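Local coordinates for protein AlkZ (Streptomyces sahachiroi, PDB 5UUJ) that belongs to the AlkZ-like family of DNA glycosylases, proteins of the helix-turn-helix clan, and folds as a single chain rich in helices, at residues A48-A53 against R363-S368; A91-S96 against A208-K213; A222-F227 against P239-W244; K352-E357 against L370-V375. All coordinates share one frame; numbering follows the deposited sequence.

Contact 1: A48-A53 against R363-S368; sequences AELNVA and RASGVS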
loop_
_atom_site.group_PDB
_atom_site.type_symbol
_atom_site.label_atom_id
_atom_site.label_comp_id
_atom_site.label_asym_id
_atom_site.label_seq_id
_atom_site.Cartn_x
_atom_site.Cartn_y
_atom_site.Cartn_z
ATOM N N ALA A 48 6.906 -1.646 7.349
ATOM C CA ALA A 48 6.154 -0.413 7.142
ATOM C C ALA A 48 6.877 0.773 7.775
ATOM O O ALA A 48 6.924 1.863 7.202
ATOM C CB ALA A 48 4.753 -0.541 7.710
ATOM N N GLU A 49 7.433 0.553 8.963
ATOM C CA GLU A 49 8.211 1.574 9.654
ATOM C C GLU A 49 9.406 2.010 8.818
ATOM O O GLU A 49 9.689 3.201 8.689
ATOM C CB GLU A 49 8.699 1.055 11.007
ATOM C CG GLU A 49 7.602 0.757 12.008
ATOM C CD GLU A 49 8.147 0.143 13.278
ATOM O OE1 GLU A 49 7.825 0.647 14.374
ATOM O OE2 GLU A 49 8.906 -0.846 13.183
ATOM N N LEU A 50 10.106 1.029 8.254
ATOM C CA LEU A 50 11.320 1.284 7.490
ATOM C C LEU A 50 11.035 2.113 6.244
ATOM O O LEU A 50 11.768 3.048 5.934
ATOM C CB LEU A 50 11.986 -0.038 7.098
ATOM C CG LEU A 50 13.293 0.059 6.311
ATOM C CD1 LEU A 50 14.388 0.696 7.156
ATOM C CD2 LEU A 50 13.721 -1.314 5.817
ATOM N N ASN A 51 9.963 1.776 5.536
ATOM C CA ASN A 51 9.657 2.432 4.269
ATOM C C ASN A 51 9.251 3.894 4.440
ATOM O O ASN A 51 9.453 4.710 3.539
ATOM C CB ASN A 51 8.564 1.662 3.535
ATOM C CG ASN A 51 9.040 0.300 3.052
ATOM O OD1 ASN A 51 10.242 0.078 2.866
ATOM N ND2 ASN A 51 8.102 -0.618 2.843
ATOM N N VAL A 52 8.688 4.225 5.596
ATOM C CA VAL A 52 8.431 5.619 5.929
ATOM C C VAL A 52 9.745 6.304 6.307
ATOM O O VAL A 52 10.043 7.401 5.832
ATOM C CB VAL A 52 7.409 5.748 7.080
ATOM C CG1 VAL A 52 7.265 7.196 7.529
ATOM C CG2 VAL A 52 6.059 5.199 6.641
ATOM N N ALA A 53 10.535 5.642 7.150
ATOM C CA ALA A 53 11.768 6.229 7.671
ATOM C C ALA A 53 12.782 6.504 6.565
ATOM O O ALA A 53 13.503 7.501 6.613
ATOM C CB ALA A 53 12.381 5.322 8.724
ATOM N N ARG A 363 20.494 4.305 9.925
ATOM C CA ARG A 363 19.788 5.281 10.746
ATOM C C ARG A 363 18.298 4.949 10.804
ATOM O O ARG A 363 17.662 5.082 11.850
ATOM C CB ARG A 363 20.004 6.691 10.196
ATOM C CG ARG A 363 19.466 7.817 11.073
ATOM C CD ARG A 363 20.274 7.999 12.358
ATOM N NE ARG A 363 19.893 7.048 13.400
ATOM C CZ ARG A 363 18.849 7.194 14.214
ATOM N NH1 ARG A 363 18.059 8.256 14.113
ATOM N NH2 ARG A 363 18.588 6.271 15.132
ATOM N N ALA A 364 17.753 4.505 9.675
ATOM C CA ALA A 364 16.345 4.125 9.599
ATOM C C ALA A 364 16.066 2.837 10.371
ATOM O O ALA A 364 14.913 2.537 10.675
ATOM C CB ALA A 364 15.917 3.968 8.149
ATOM N N SER A 365 17.120 2.082 10.680
ATOM C CA SER A 365 16.993 0.827 11.420
ATOM C C SER A 365 17.306 1.010 12.906
ATOM O O SER A 365 17.102 0.099 13.708
ATOM C CB SER A 365 17.921 -0.240 10.834
ATOM O OG SER A 365 17.719 -0.385 9.441
ATOM N N GLY A 366 17.813 2.184 13.266
ATOM C CA GLY A 366 18.133 2.479 14.651
ATOM C C GLY A 366 19.448 1.875 15.107
ATOM O O GLY A 366 19.628 1.590 16.292
ATOM N N VAL A 367 20.368 1.679 14.168
ATOM C CA VAL A 367 21.705 1.196 14.488
ATOM C C VAL A 367 22.746 2.188 13.985
ATOM O O VAL A 367 22.467 3.005 13.106
ATOM C CB VAL A 367 21.972 -0.199 13.881
ATOM C CG1 VAL A 367 20.984 -1.207 14.440
ATOM C CG2 VAL A 367 21.896 -0.161 12.359
ATOM N N SER A 368 23.947 2.110 14.547
ATOM C CA SER A 368 24.997 3.079 14.262
ATOM C C SER A 368 25.665 2.857 12.910
ATOM O O SER A 368 26.049 3.815 12.238
ATOM C CB SER A 368 26.055 3.037 15.365
ATOM O OG SER A 368 27.224 3.731 14.970
#
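Ala364 pushes its methyl group into the shallow notch between Leu50 and Ala53, two side chains one turn apart on the same flank of helix 45-53. Ala364 CB lies 3.7 Å from Leu50 CD1 and 3.8 Å from Ala53 CB, and the two backbones come close here, with 5.4 Å between the CA atoms of Ala53 and Ala364. The two alanines meet methyl to methyl. Leu50 comes from farther off: with CG anti to the backbone N (chi1 -179°), the side chain projects outward from helix 45-53, and CD1 reaches the last turn of helix 351-365, also passing 4.0 Å from Ala364 O and 4.2 Å from Ser365 OG. That hydroxyl is hydrogen-bonded to Val361 O, one turn back, so Leu50 meets an oxygen already engaged with its own helix. The partner of helix 45-53 is therefore a helix terminus, closed by a Schellman motif in which Gly366 adopts a positive phi (79°) and two bonds return into the final turn. Leaving the helix at this point, residues 366-368 turn away from Leu50 and Ala53. Arg61 spans both sides of the junction, forming a salt bridge with Glu49 OE2 through NH2 and donating from NH1 to Ala364 O, while Pro59 packs against the Ala364 side chain.

Contact 2: A91-S96 against A208-K213; sequences AGPYLS and APTVIK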
loop_
_atom_site.group_PDB
_atom_site.type_symbol
_atom_site.label_atom_id
_atom_site.label_comp_id
_atom_site.label_asym_id
_atom_site.label_seq_id
_atom_site.Cartn_x
_atom_site.Cartn_y
_atom_site.Cartn_z
ATOM N N ALA A 91 -9.234 7.717 3.995
ATOM C CA ALA A 91 -9.496 6.289 3.835
ATOM C C ALA A 91 -10.781 6.004 3.062
ATOM O O ALA A 91 -10.861 5.015 2.333
ATOM C CB ALA A 91 -9.552 5.618 5.195
ATOM N N GLY A 92 -11.776 6.872 3.222
ATOM C CA GLY A 92 -13.097 6.662 2.648
ATOM C C GLY A 92 -13.117 6.224 1.195
ATOM O O GLY A 92 -13.591 5.129 0.885
ATOM N N PRO A 93 -12.612 7.079 0.292
ATOM C CA PRO A 93 -12.610 6.781 -1.145
ATOM C C PRO A 93 -11.932 5.457 -1.496
ATOM O O PRO A 93 -12.442 4.740 -2.357
ATOM C CB PRO A 93 -11.847 7.966 -1.739
ATOM C CG PRO A 93 -12.124 9.084 -0.793
ATOM C CD PRO A 93 -12.134 8.443 0.568
ATOM N N TYR A 94 -10.814 5.137 -0.846
ATOM C CA TYR A 94 -10.128 3.872 -1.098
ATOM C C TYR A 94 -11.012 2.690 -0.720
ATOM O O TYR A 94 -11.151 1.739 -1.488
ATOM C CB TYR A 94 -8.815 3.783 -0.321
ATOM C CG TYR A 94 -7.783 4.812 -0.708
ATOM C CD1 TYR A 94 -7.105 4.725 -1.916
ATOM C CD2 TYR A 94 -7.475 5.862 0.145
ATOM C CE1 TYR A 94 -6.155 5.668 -2.268
ATOM C CE2 TYR A 94 -6.532 6.804 -0.194
ATOM C CZ TYR A 94 -5.872 6.703 -1.400
ATOM O OH TYR A 94 -4.931 7.644 -1.733
ATOM N N LEU A 95 -11.596 2.756 0.473
ATOM C CA LEU A 95 -12.416 1.667 0.992
ATOM C C LEU A 95 -13.686 1.468 0.167
ATOM O O LEU A 95 -14.101 0.334 -0.082
ATOM C CB LEU A 95 -12.780 1.932 2.455
ATOM C CG LEU A 95 -11.621 1.951 3.459
ATOM C CD1 LEU A 95 -12.137 2.291 4.851
ATOM C CD2 LEU A 95 -10.882 0.626 3.486
ATOM N N SER A 96 -14.297 2.572 -0.254
ATOM C CA SER A 96 -15.506 2.522 -1.071
ATOM C C SER A 96 -15.268 1.751 -2.368
ATOM O O SER A 96 -16.117 0.973 -2.806
ATOM C CB SER A 96 -15.994 3.936 -1.391
ATOM O OG SER A 96 -17.114 3.907 -2.261
ATOM N N ALA A 208 -14.001 7.385 -7.096
ATOM C CA ALA A 208 -13.047 6.937 -8.105
ATOM C C ALA A 208 -12.060 8.023 -8.547
ATOM O O ALA A 208 -10.855 7.788 -8.547
ATOM C CB ALA A 208 -13.792 6.391 -9.315
ATOM N N PRO A 209 -12.560 9.212 -8.931
ATOM C CA PRO A 209 -11.601 10.227 -9.385
ATOM C C PRO A 209 -10.605 10.641 -8.298
ATOM O O PRO A 209 -9.467 10.977 -8.617
ATOM C CB PRO A 209 -12.496 11.407 -9.793
ATOM C CG PRO A 209 -13.809 11.161 -9.135
ATOM C CD PRO A 209 -13.953 9.681 -9.038
ATOM N N THR A 210 -11.023 10.602 -7.038
ATOM C CA THR A 210 -10.131 10.921 -5.927
ATOM C C THR A 210 -9.007 9.897 -5.816
ATOM O O THR A 210 -7.839 10.251 -5.647
ATOM C CB THR A 210 -10.897 10.972 -4.596
ATOM O OG1 THR A 210 -11.975 11.904 -4.705
ATOM C CG2 THR A 210 -9.980 11.386 -3.453
ATOM N N VAL A 211 -9.372 8.623 -5.913
ATOM C CA VAL A 211 -8.412 7.536 -5.809
ATOM C C VAL A 211 -7.472 7.559 -7.009
ATOM O O VAL A 211 -6.260 7.426 -6.857
ATOM C CB VAL A 211 -9.134 6.169 -5.710
ATOM C CG1 VAL A 211 -8.142 5.009 -5.738
ATOM C CG2 VAL A 211 -9.974 6.115 -4.442
ATOM N N ILE A 212 -8.035 7.742 -8.200
ATOM C CA ILE A 212 -7.244 7.788 -9.425
ATOM C C ILE A 212 -6.246 8.942 -9.366
ATOM O O ILE A 212 -5.077 8.776 -9.718
ATOM C CB ILE A 212 -8.147 7.924 -10.674
ATOM C CG1 ILE A 212 -8.954 6.640 -10.868
ATOM C CG2 ILE A 212 -7.319 8.198 -11.931
ATOM C CD1 ILE A 212 -10.081 6.757 -11.872
ATOM N N LYS A 213 -6.710 10.105 -8.911
ATOM C CA LYS A 213 -5.844 11.268 -8.744
ATOM C C LYS A 213 -4.675 10.959 -7.819
ATOM O O LYS A 213 -3.522 11.245 -8.142
ATOM C CB LYS A 213 -6.622 12.459 -8.179
ATOM C CG LYS A 213 -6.960 13.536 -9.196
ATOM C CD LYS A 213 -7.354 14.851 -8.522
ATOM C CE LYS A 213 -6.169 15.493 -7.799
ATOM N NZ LYS A 213 -6.460 16.874 -7.322
#
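Val211, with CG1 anti to its backbone N (chi1 174°), turns its two methyls toward Tyr94 and Pro93, and Tyr94, whose ring leaves on the side of its own backbone N (chi1 -63°), crosses it obliquely. CG1 takes the ring, lying 4.0 Å from Tyr94 CD1 and nearly as close to CE1. CG2 instead settles on the neighbouring backbone, 3.5 Å from Pro93 O, and touches the pyrrolidine at 3.8 Å from Pro93 CB. Thr210 extends the patch at its more exposed margin, where its methyl CG2 approaches Pro93 CG at 4.1 Å. The axes of segments 91-96 and 208-213 approach to 8.7 Å and are nearly perpendicular, at 105°, so the overlap is confined to about one turn on each side. Phe227 and Trp230 of helix 224-232 also pack against Val211, and Trp230 packs against Tyr94 as well. Ser96 OG bonds to Pro202 O, a further tie to the chain leading into helix 204-219. That helix is followed by two more helices and the strand pair 252-257 and 260-265, an order consistent with a winged-helix domain, whose first helix would here be braced against helix 91-100.

Contact 3: A222-F227 against P239-W244; sequences ATIETF and PKLRKW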
loop_
_atom_site.group_PDB
_atom_site.type_symbol
_atom_site.label_atom_id
_atom_site.label_comp_id
_atom_site.label_asym_id
_atom_site.label_seq_id
_atom_site.Cartn_x
_atom_site.Cartn_y
_atom_site.Cartn_z
ATOM N N ALA A 222 0.239 5.918 -15.882
ATOM C CA ALA A 222 -0.184 4.528 -15.773
ATOM C C ALA A 222 -1.415 4.249 -16.622
ATOM O O ALA A 222 -2.156 5.163 -16.982
ATOM C CB ALA A 222 -0.457 4.176 -14.321
ATOM N N THR A 223 -1.618 2.976 -16.940
ATOM C CA THR A 223 -2.795 2.542 -17.681
ATOM C C THR A 223 -3.925 2.201 -16.722
ATOM O O THR A 223 -3.719 2.094 -15.509
ATOM C CB THR A 223 -2.502 1.307 -18.549
ATOM O OG1 THR A 223 -2.222 0.185 -17.700
ATOM C CG2 THR A 223 -1.319 1.558 -19.475
ATOM N N ILE A 224 -5.116 2.021 -17.277
ATOM C CA ILE A 224 -6.266 1.582 -16.503
ATOM C C ILE A 224 -6.003 0.206 -15.900
ATOM O O ILE A 224 -6.344 -0.044 -14.745
ATOM C CB ILE A 224 -7.536 1.543 -17.374
ATOM C CG1 ILE A 224 -7.954 2.972 -17.721
ATOM C CG2 ILE A 224 -8.679 0.804 -16.660
ATOM C CD1 ILE A 224 -9.095 3.068 -18.703
ATOM N N GLU A 225 -5.395 -0.676 -16.686
ATOM C CA GLU A 225 -5.099 -2.034 -16.236
ATOM C C GLU A 225 -4.163 -2.025 -15.034
ATOM O O GLU A 225 -4.372 -2.750 -14.060
ATOM C CB GLU A 225 -4.477 -2.851 -17.373
ATOM C CG GLU A 225 -4.081 -4.266 -16.973
ATOM C CD GLU A 225 -3.606 -5.102 -18.147
ATOM O OE1 GLU A 225 -3.507 -4.561 -19.270
ATOM O OE2 GLU A 225 -3.332 -6.306 -17.947
ATOM N N THR A 226 -3.129 -1.199 -15.118
ATOM C CA THR A 226 -2.140 -1.083 -14.055
ATOM C C THR A 226 -2.784 -0.550 -12.779
ATOM O O THR A 226 -2.469 -1.007 -11.679
ATOM C CB THR A 226 -0.985 -0.165 -14.485
ATOM O OG1 THR A 226 -0.283 -0.774 -15.576
ATOM C CG2 THR A 226 -0.016 0.082 -13.338
ATOM N N PHE A 227 -3.692 0.409 -12.931
ATOM C CA PHE A 227 -4.390 0.982 -11.790
ATOM C C PHE A 227 -5.214 -0.067 -11.048
ATOM O O PHE A 227 -5.133 -0.178 -9.823
ATOM C CB PHE A 227 -5.297 2.127 -12.235
ATOM C CG PHE A 227 -6.265 2.572 -11.177
ATOM C CD1 PHE A 227 -5.848 3.381 -10.135
ATOM C CD2 PHE A 227 -7.590 2.172 -11.220
ATOM C CE1 PHE A 227 -6.733 3.788 -9.158
ATOM C CE2 PHE A 227 -8.482 2.579 -10.245
ATOM C CZ PHE A 227 -8.051 3.388 -9.213
ATOM N N PRO A 239 -15.924 -1.926 -17.970
ATOM C CA PRO A 239 -16.731 -0.783 -18.419
ATOM C C PRO A 239 -16.790 0.344 -17.385
ATOM O O PRO A 239 -16.756 1.520 -17.748
ATOM C CB PRO A 239 -18.119 -1.396 -18.633
ATOM C CG PRO A 239 -17.857 -2.821 -18.940
ATOM C CD PRO A 239 -16.637 -3.205 -18.151
ATOM N N LYS A 240 -16.876 -0.021 -16.109
ATOM C CA LYS A 240 -16.931 0.962 -15.031
ATOM C C LYS A 240 -15.634 1.772 -14.972
ATOM O O LYS A 240 -15.662 2.995 -14.832
ATOM C CB LYS A 240 -17.199 0.263 -13.691
ATOM C CG LYS A 240 -17.197 1.178 -12.475
ATOM C CD LYS A 240 -18.406 2.100 -12.454
ATOM C CE LYS A 240 -19.609 1.439 -11.792
ATOM N NZ LYS A 240 -20.793 2.346 -11.784
ATOM N N LEU A 241 -14.503 1.082 -15.083
ATOM C CA LEU A 241 -13.195 1.734 -15.108
ATOM C C LEU A 241 -13.072 2.728 -16.258
ATOM O O LEU A 241 -12.501 3.808 -16.102
ATOM C CB LEU A 241 -12.086 0.694 -15.227
ATOM C CG LEU A 241 -11.862 -0.180 -13.998
ATOM C CD1 LEU A 241 -11.043 -1.403 -14.369
ATOM C CD2 LEU A 241 -11.175 0.620 -12.907
ATOM N N ARG A 242 -13.600 2.347 -17.416
ATOM C CA ARG A 242 -13.552 3.197 -18.595
ATOM C C ARG A 242 -14.292 4.507 -18.343
ATOM O O ARG A 242 -13.817 5.577 -18.718
ATOM C CB ARG A 242 -14.150 2.468 -19.801
ATOM C CG ARG A 242 -14.220 3.310 -21.066
ATOM C CD ARG A 242 -14.910 2.558 -22.192
ATOM N NE ARG A 242 -14.026 1.578 -22.818
ATOM C CZ ARG A 242 -14.363 0.827 -23.862
ATOM N NH1 ARG A 242 -15.570 0.931 -24.402
ATOM N NH2 ARG A 242 -13.490 -0.033 -24.367
ATOM N N LYS A 243 -15.454 4.415 -17.704
ATOM C CA LYS A 243 -16.249 5.596 -17.393
ATOM C C LYS A 243 -15.540 6.484 -16.371
ATOM O O LYS A 243 -15.517 7.706 -16.515
ATOM C CB LYS A 243 -17.627 5.195 -16.865
ATOM C CG LYS A 243 -18.633 6.337 -16.856
ATOM C CD LYS A 243 -19.250 6.551 -15.479
ATOM C CE LYS A 243 -20.114 5.376 -15.046
ATOM N NZ LYS A 243 -20.682 5.584 -13.684
ATOM N N TRP A 244 -14.967 5.867 -15.342
ATOM C CA TRP A 244 -14.262 6.608 -14.300
ATOM C C TRP A 244 -13.158 7.478 -14.882
ATOM O O TRP A 244 -13.073 8.669 -14.583
ATOM C CB TRP A 244 -13.666 5.651 -13.269
ATOM C CG TRP A 244 -14.670 5.042 -12.346
ATOM C CD1 TRP A 244 -15.977 5.407 -12.191
ATOM C CD2 TRP A 244 -14.448 3.953 -11.446
ATOM N NE1 TRP A 244 -16.579 4.613 -11.245
ATOM C CE2 TRP A 244 -15.661 3.711 -10.773
ATOM C CE3 TRP A 244 -13.337 3.159 -11.141
ATOM C CZ2 TRP A 244 -15.797 2.707 -9.818
ATOM C CZ3 TRP A 244 -13.475 2.162 -10.191
ATOM C CH2 TRP A 244 -14.696 1.944 -9.542
#
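Ile224 and Leu241 carry most of the apolar contact, their side chains sliding past each other in opposite directions. The branch methyl of the isoleucine does the touching: CG2 sits 3.7 Å from Leu241 CB and 4.0 Å from Leu241 CD1. The leucine, with CG anti to its carbonyl carbon (chi1 -70°), sends its other methyl, CD2, to the rim of the Phe227 ring, where it lies near the ring plane at 4.3 Å from CD2 of the phenylalanine. Beyond this, Ile224 CD1 only grazes the backbone of Arg242.

The aromatic interactions lie to one side of this pair. Phe227 makes an edge-to-face stack with Tyr215 of helix 204-219, and Trp244 carries the CG of Lys240 over one face, 3.3 Å above the ring plane and offset toward its rim.

The polar partners lie outside this pair: Asp205 of helix 204-219 accepts from Trp244 NE1 and forms a salt bridge with Lys240 NZ. Thr223 occupies the N-cap position of helix 224-232. Helices 224-232 and 238-248 are consecutive and probably form the helix-turn-helix of a winged-helix domain. Between these two segments the joint is purely apolar, so its cohesion should rest on shape and burial.

Contact 4: K352-E357 against L370-V375; sequences KAVEKE and LPVRIV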
loop_
_atom_site.group_PDB
_atom_site.type_symbol
_atom_site.label_atom_id
_atom_site.label_comp_id
_atom_site.label_asym_id
_atom_site.label_seq_id
_atom_site.Cartn_x
_atom_site.Cartn_y
_atom_site.Cartn_z
ATOM N N LYS A 352 30.926 3.294 -2.955
ATOM C CA LYS A 352 30.764 4.440 -2.070
ATOM C C LYS A 352 29.319 4.925 -2.058
ATOM O O LYS A 352 28.816 5.369 -1.026
ATOM C CB LYS A 352 31.714 5.565 -2.483
ATOM C CG LYS A 352 33.175 5.249 -2.180
ATOM C CD LYS A 352 34.110 6.367 -2.607
ATOM C CE LYS A 352 35.539 6.084 -2.160
ATOM N NZ LYS A 352 36.493 7.145 -2.595
ATOM N N ALA A 353 28.649 4.831 -3.202
ATOM C CA ALA A 353 27.239 5.194 -3.279
ATOM C C ALA A 353 26.400 4.213 -2.468
ATOM O O ALA A 353 25.459 4.607 -1.781
ATOM C CB ALA A 353 26.774 5.224 -4.725
ATOM N N VAL A 354 26.749 2.933 -2.550
ATOM C CA VAL A 354 26.055 1.901 -1.791
ATOM C C VAL A 354 26.256 2.114 -0.292
ATOM O O VAL A 354 25.311 2.007 0.493
ATOM C CB VAL A 354 26.544 0.493 -2.189
ATOM C CG1 VAL A 354 25.884 -0.587 -1.327
ATOM C CG2 VAL A 354 26.262 0.240 -3.661
ATOM N N GLU A 355 27.489 2.420 0.098
ATOM C CA GLU A 355 27.816 2.635 1.502
ATOM C C GLU A 355 27.070 3.838 2.074
ATOM O O GLU A 355 26.705 3.847 3.250
ATOM C CB GLU A 355 29.328 2.813 1.675
ATOM C CG GLU A 355 30.095 1.495 1.635
ATOM C CD GLU A 355 31.599 1.671 1.710
ATOM O OE1 GLU A 355 32.303 0.646 1.830
ATOM O OE2 GLU A 355 32.076 2.824 1.645
ATOM N N LYS A 356 26.837 4.850 1.246
ATOM C CA LYS A 356 26.092 6.021 1.688
ATOM C C LYS A 356 24.633 5.649 1.947
ATOM O O LYS A 356 24.031 6.097 2.922
ATOM C CB LYS A 356 26.186 7.144 0.654
ATOM C CG LYS A 356 25.543 8.454 1.090
ATOM C CD LYS A 356 26.031 8.891 2.467
ATOM C CE LYS A 356 25.646 10.331 2.775
ATOM N NZ LYS A 356 26.375 11.301 1.913
ATOM N N GLU A 357 24.073 4.822 1.073
ATOM C CA GLU A 357 22.718 4.327 1.269
ATOM C C GLU A 357 22.641 3.445 2.512
ATOM O O GLU A 357 21.666 3.503 3.258
ATOM C CB GLU A 357 22.240 3.555 0.038
ATOM C CG GLU A 357 21.664 4.438 -1.058
ATOM C CD GLU A 357 20.397 5.150 -0.620
ATOM O OE1 GLU A 357 19.324 4.507 -0.586
ATOM O OE2 GLU A 357 20.478 6.354 -0.303
ATOM N N LEU A 370 26.096 -0.064 9.339
ATOM C CA LEU A 370 25.831 -1.280 8.586
ATOM C C LEU A 370 26.930 -1.485 7.550
ATOM O O LEU A 370 26.850 -0.943 6.448
ATOM C CB LEU A 370 24.461 -1.217 7.902
ATOM C CG LEU A 370 23.209 -1.390 8.769
ATOM C CD1 LEU A 370 21.962 -1.241 7.909
ATOM C CD2 LEU A 370 23.190 -2.734 9.491
ATOM N N PRO A 371 27.973 -2.254 7.905
ATOM C CA PRO A 371 28.997 -2.597 6.913
ATOM C C PRO A 371 28.376 -3.253 5.684
ATOM O O PRO A 371 27.393 -3.982 5.815
ATOM C CB PRO A 371 29.909 -3.571 7.665
ATOM C CG PRO A 371 29.715 -3.240 9.105
ATOM C CD PRO A 371 28.286 -2.804 9.236
ATOM N N VAL A 372 28.941 -2.979 4.512
ATOM C CA VAL A 372 28.402 -3.480 3.253
ATOM C C VAL A 372 29.205 -4.664 2.724
ATOM O O VAL A 372 30.436 -4.674 2.779
ATOM C CB VAL A 372 28.384 -2.374 2.172
ATOM C CG1 VAL A 372 27.909 -2.928 0.826
ATOM C CG2 VAL A 372 27.502 -1.223 2.607
ATOM N N ARG A 373 28.486 -5.658 2.216
ATOM C CA ARG A 373 29.081 -6.743 1.446
ATOM C C ARG A 373 28.283 -6.910 0.161
ATOM O O ARG A 373 27.065 -7.074 0.202
ATOM C CB ARG A 373 29.103 -8.054 2.242
ATOM C CG ARG A 373 30.049 -8.035 3.435
ATOM C CD ARG A 373 30.353 -9.432 3.959
ATOM N NE ARG A 373 29.194 -10.066 4.593
ATOM C CZ ARG A 373 28.466 -11.046 4.057
ATOM N NH1 ARG A 373 28.754 -11.539 2.857
ATOM N NH2 ARG A 373 27.439 -11.545 4.734
ATOM N N ILE A 374 28.973 -6.843 -0.975
ATOM C CA ILE A 374 28.343 -7.043 -2.275
ATOM C C ILE A 374 28.719 -8.426 -2.802
ATOM O O ILE A 374 29.887 -8.706 -3.069
ATOM C CB ILE A 374 28.753 -5.947 -3.276
ATOM C CG1 ILE A 374 28.340 -4.575 -2.729
ATOM C CG2 ILE A 374 28.103 -6.196 -4.637
ATOM C CD1 ILE A 374 28.823 -3.390 -3.551
ATOM N N VAL A 375 27.708 -9.279 -2.948
ATOM C CA VAL A 375 27.902 -10.697 -3.239
ATOM C C VAL A 375 27.638 -11.024 -4.706
ATOM O O VAL A 375 28.477 -11.621 -5.382
ATOM C CB VAL A 375 26.980 -11.559 -2.352
ATOM C CG1 VAL A 375 27.125 -13.040 -2.680
ATOM C CG2 VAL A 375 27.283 -11.306 -0.882
ATOM O OXT VAL A 375 26.582 -10.708 -5.253
#
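Val372, Val354 and Glu355 bury the most surface here, with the strand valine at the centre. Val372 divides its two methyls between the neighbours: CG1 meets Val354 CG1 at 3.8 Å, while CG2 lies 3.9 Å from Glu355 CG and 4.0 Å from Glu355 CA. Both valines hold CG1 anti to the backbone N (chi1 176° in each), which brings the two CG1 methyls together across the gap between helix and strand. Val354 uses its second branch as well, CG2 approaching Ile374 CD1 at 4.4 Å, two residues farther along the strand. Glu355 contributes the aliphatic part of its side chain; the chain is extended beyond CG and carries the carboxylate outward, away from Val372.

Arg373, between the two strand residues that face the helix, points away from it and forms a salt bridge with Glu337. Ala358, one turn on from Val354, also touches Val372. Helix segment 352-357 and strand 372-374 run at 134° to each other, their axes 9.4 Å apart at closest approach. Strand 372-374 lies parallel to strand 337-342 at the margin of a mixed sheet, and helix 351-365 connects the two, making this the helix-to-strand packing of a beta-alpha-beta crossover.

How the contacts relate
The four contacts fall into two pairs. Contacts 2 and 3, with centres 13 Å apart, form one continuous core: Ala208 CB rests 3.3 Å from Trp244 CD2, and Phe227 CZ lies 3.8 Å from both Val211 CG1 and Ile212 CG1. Contacts 1 and 4 share helix 351-365, contact 4 using its early turns and contact 1 its C-terminal end, with about 16 Å between their centres; their segments interleave along the sequence. Contact 1 lies across the centre of the chain from contacts 2 and 3, about 29 and 35 Å away between centres. Its segments bracket both of theirs in sequence, linking an early helix to the C-terminal region.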